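PDB 5TI1: fumarylacetoacetate hydrolase, which probably hydrolyses fumarylacetoacetate to fumarate and acetoacetate, the last step of phenylalanine and tyrosine breakdown, using a bound divalent metal ion. Local coordinates for residues 242-255 against 352-364. Residues are numbered along the deposited sequence; the frame is centred on the assembly and turned at random. Where two conformers were deposited one is given.
Sequences PVTCADAEAHIFGM and TMAQQLAHHTVSG
Pro-242, Cys-245 and Ala-248 pass Thr-361, Ala-358 and Ala-354 in turn, so the 242-255 chain runs antiparallel to helix 353-362, with CA atoms only 4.8 to 5.0 Å apart at these three pairings. At the last two the side chains are small: the CB atoms of Ala-248 and Ala-354 meet at 3.8 Å, and the methyl of Ala-358 sits against CA of Cys-245. Val-243 is gripped at both backbone polar atoms. Its N donates to Thr-361 OG1 at 2.8 Å, nearly straight at 166°, the hydroxyl lying between its own backbone N and carbonyl carbon (chi1 67°) and facing Val-243; the valine O accepts a hydrogen bond from a water that also donates to Ala-358 O. A second water links Glu-249 OE2 to Ala-354 N in the first turn of the helix, where Thr-352 and Gln-355 form a capping box; the same carboxylate oxygen is bound by His-320, while OE1 pairs with Arg-300. Leu-357 reaches in with CD2, 3.5 Å from Ala-248 O and 3.9 Å from His-251 CB. Farther on, Ile-252 CD1 lies 3.8 Å from Met-353 CB, and Phe-231 of the neighbouring strand 223-233 touches both residues. The contact thus seats helix 353-362 against the turn leading into strand 252-263, a member of the FAH-family C-terminal domain's mixed sheet, whose strands also carry the magnesium ligands Asp-153, Glu-226, Glu-228 and Asp-260.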
# COMPACT_ATOMS: atom_id res chain seq x y z
N PRO B 242 18.31 4.00 -4.66
CA PRO B 242 18.29 3.98 -3.18
C PRO B 242 18.52 5.36 -2.57
O PRO B 242 19.18 6.22 -3.16
CB PRO B 242 19.43 3.03 -2.83
CG PRO B 242 19.57 2.15 -4.03
CD PRO B 242 19.28 3.04 -5.20
N VAL B 243 17.97 5.57 -1.37
CA VAL B 243 18.27 6.73 -0.54
C VAL B 243 19.34 6.33 0.47
O VAL B 243 19.16 5.35 1.20
CB VAL B 243 17.01 7.24 0.19
CG1 VAL B 243 17.35 8.46 1.04
CG2 VAL B 243 15.92 7.56 -0.80
N THR B 244 20.46 7.06 0.49
CA THR B 244 21.52 6.72 1.43
C THR B 244 21.10 7.09 2.85
O THR B 244 20.22 7.94 3.07
CB THR B 244 22.85 7.40 1.08
OG1 THR B 244 22.77 8.81 1.32
CG2 THR B 244 23.24 7.14 -0.38
N CYS B 245 21.73 6.43 3.82
CA CYS B 245 21.38 6.69 5.21
C CYS B 245 21.65 8.14 5.57
O CYS B 245 20.83 8.79 6.24
CB CYS B 245 22.14 5.74 6.13
SG CYS B 245 21.45 5.68 7.78
N ALA B 246 22.78 8.68 5.11
CA ALA B 246 23.13 10.06 5.41
C ALA B 246 22.14 11.04 4.79
O ALA B 246 21.93 12.14 5.33
CB ALA B 246 24.55 10.36 4.92
N ASP B 247 21.53 10.68 3.66
CA ASP B 247 20.61 11.56 2.95
C ASP B 247 19.17 11.39 3.40
O ASP B 247 18.31 12.19 3.02
CB ASP B 247 20.73 11.32 1.44
CG ASP B 247 19.87 12.27 0.61
OD1 ASP B 247 19.89 13.49 0.88
OD2 ASP B 247 19.18 11.79 -0.32
N ALA B 248 18.91 10.39 4.25
CA ALA B 248 17.54 9.92 4.48
C ALA B 248 16.67 11.00 5.11
O ALA B 248 15.54 11.24 4.66
CB ALA B 248 17.58 8.67 5.35
N GLU B 249 17.16 11.66 6.17
CA GLU B 249 16.31 12.55 6.96
C GLU B 249 15.82 13.74 6.14
O GLU B 249 14.73 14.27 6.40
CB GLU B 249 17.05 13.03 8.22
CG GLU B 249 17.16 11.98 9.31
CD GLU B 249 17.78 12.53 10.59
OE1 GLU B 249 17.75 13.76 10.78
OE2 GLU B 249 18.28 11.73 11.40
N ALA B 250 16.59 14.16 5.14
CA ALA B 250 16.16 15.25 4.27
C ALA B 250 14.91 14.89 3.47
O ALA B 250 14.23 15.79 2.95
CB ALA B 250 17.29 15.64 3.32
N HIS B 251 14.58 13.60 3.36
CA HIS B 251 13.36 13.18 2.70
C HIS B 251 12.14 13.17 3.62
O HIS B 251 11.03 12.98 3.13
CB HIS B 251 13.53 11.78 2.10
CG HIS B 251 14.54 11.73 0.99
ND1 HIS B 251 14.20 11.41 -0.31
CD2 HIS B 251 15.87 11.96 0.98
CE1 HIS B 251 15.29 11.43 -1.07
NE2 HIS B 251 16.32 11.77 -0.31
N ILE B 252 12.32 13.39 4.93
CA ILE B 252 11.25 13.25 5.91
C ILE B 252 10.65 14.62 6.21
O ILE B 252 11.38 15.58 6.50
CB ILE B 252 11.76 12.58 7.20
CG1 ILE B 252 12.36 11.21 6.88
CG2 ILE B 252 10.62 12.45 8.22
CD1 ILE B 252 12.84 10.47 8.10
N PHE B 253 9.32 14.71 6.17
CA PHE B 253 8.61 15.96 6.44
C PHE B 253 8.30 16.14 7.93
O PHE B 253 8.56 17.20 8.49
CB PHE B 253 7.32 16.00 5.62
CG PHE B 253 6.42 17.15 5.95
CD1 PHE B 253 6.83 18.46 5.71
CD2 PHE B 253 5.15 16.93 6.49
CE1 PHE B 253 6.00 19.54 6.01
CE2 PHE B 253 4.31 18.00 6.80
CZ PHE B 253 4.74 19.31 6.56
N GLY B 254 7.74 15.12 8.56
CA GLY B 254 7.34 15.26 9.94
C GLY B 254 6.86 13.95 10.51
O GLY B 254 7.03 12.89 9.89
N MET B 255 6.22 14.02 11.68
CA MET B 255 5.85 12.83 12.43
C MET B 255 4.44 12.98 12.98
O MET B 255 3.97 14.09 13.25
CB MET B 255 6.83 12.58 13.58
CG MET B 255 6.75 11.21 14.19
SD MET B 255 7.96 11.05 15.51
CE MET B 255 9.50 11.25 14.61
N THR B 352 16.96 3.86 13.61
CA THR B 352 16.42 5.20 13.43
C THR B 352 15.56 5.27 12.17
O THR B 352 15.55 4.37 11.33
CB THR B 352 17.55 6.21 13.32
OG1 THR B 352 18.29 5.95 12.12
CG2 THR B 352 18.46 6.09 14.53
N MET B 353 14.86 6.41 12.04
CA MET B 353 14.12 6.70 10.82
C MET B 353 15.04 6.71 9.60
O MET B 353 14.68 6.19 8.54
CB MET B 353 13.41 8.04 10.95
CG MET B 353 12.28 8.05 11.97
SD MET B 353 11.55 9.69 12.14
CE MET B 353 12.85 10.54 13.05
N ALA B 354 16.22 7.32 9.73
CA ALA B 354 17.16 7.34 8.62
C ALA B 354 17.51 5.93 8.18
O ALA B 354 17.49 5.61 6.98
CB ALA B 354 18.42 8.11 9.02
N GLN B 355 17.79 5.05 9.14
CA GLN B 355 18.15 3.69 8.80
C GLN B 355 16.98 2.95 8.19
O GLN B 355 17.15 2.18 7.23
CB GLN B 355 18.67 2.97 10.05
CG GLN B 355 20.01 3.53 10.53
CD GLN B 355 20.47 2.91 11.82
OE1 GLN B 355 19.67 2.72 12.75
NE2 GLN B 355 21.76 2.59 11.90
N GLN B 356 15.77 3.18 8.71
CA GLN B 356 14.59 2.52 8.18
C GLN B 356 14.36 2.90 6.73
O GLN B 356 14.10 2.03 5.89
CB GLN B 356 13.37 2.88 9.04
CG GLN B 356 13.40 2.25 10.43
CD GLN B 356 12.35 2.84 11.36
OE1 GLN B 356 11.94 3.99 11.20
NE2 GLN B 356 11.91 2.05 12.34
N LEU B 357 14.45 4.19 6.41
CA LEU B 357 14.25 4.63 5.03
C LEU B 357 15.37 4.11 4.13
O LEU B 357 15.12 3.68 2.99
CB LEU B 357 14.18 6.15 4.97
CG LEU B 357 13.83 6.76 3.62
CD1 LEU B 357 12.44 6.26 3.16
CD2 LEU B 357 13.89 8.29 3.72
N ALA B 358 16.60 4.14 4.63
CA ALA B 358 17.73 3.61 3.86
C ALA B 358 17.50 2.15 3.51
O ALA B 358 17.66 1.74 2.35
CB ALA B 358 19.02 3.79 4.66
N HIS B 359 17.09 1.35 4.50
CA HIS B 359 16.80 -0.05 4.21
C HIS B 359 15.58 -0.19 3.30
O HIS B 359 15.59 -1.01 2.38
CB HIS B 359 16.59 -0.82 5.51
CG HIS B 359 16.33 -2.27 5.30
ND1 HIS B 359 17.32 -3.16 4.92
CD2 HIS B 359 15.18 -2.99 5.36
CE1 HIS B 359 16.79 -4.36 4.80
NE2 HIS B 359 15.50 -4.29 5.05
N HIS B 360 14.54 0.62 3.53
CA HIS B 360 13.34 0.56 2.70
C HIS B 360 13.67 0.67 1.21
O HIS B 360 13.06 0.00 0.37
CB HIS B 360 12.36 1.67 3.09
CG HIS B 360 10.94 1.40 2.70
ND1 HIS B 360 10.59 0.68 1.58
CD2 HIS B 360 9.77 1.75 3.30
CE1 HIS B 360 9.27 0.60 1.50
NE2 HIS B 360 8.75 1.25 2.53
N THR B 361 14.65 1.51 0.87
CA THR B 361 14.96 1.81 -0.53
C THR B 361 16.23 1.14 -1.04
O THR B 361 16.57 1.32 -2.22
CB THR B 361 15.06 3.33 -0.72
OG1 THR B 361 16.20 3.82 0.00
CG2 THR B 361 13.80 4.01 -0.20
N VAL B 362 16.94 0.37 -0.20
CA VAL B 362 18.27 -0.11 -0.59
C VAL B 362 18.19 -1.05 -1.79
O VAL B 362 19.14 -1.15 -2.58
CB VAL B 362 18.97 -0.79 0.60
CG1 VAL B 362 18.30 -2.12 0.93
CG2 VAL B 362 20.46 -0.98 0.29
N SER B 363 17.07 -1.74 -1.96
CA SER B 363 16.88 -2.65 -3.07
C SER B 363 16.20 -1.99 -4.27
O SER B 363 15.98 -2.65 -5.29
CB SER B 363 16.07 -3.87 -2.62
OG SER B 363 16.88 -4.73 -1.82
N GLY B 364 15.90 -0.69 -4.18
CA GLY B 364 15.36 0.06 -5.30
C GLY B 364 13.91 0.49 -5.16
O GLY B 364 13.40 1.14 -6.07
O HOH W 1 19.40 2.73 0.73
O HOH W 2 16.72 9.41 11.92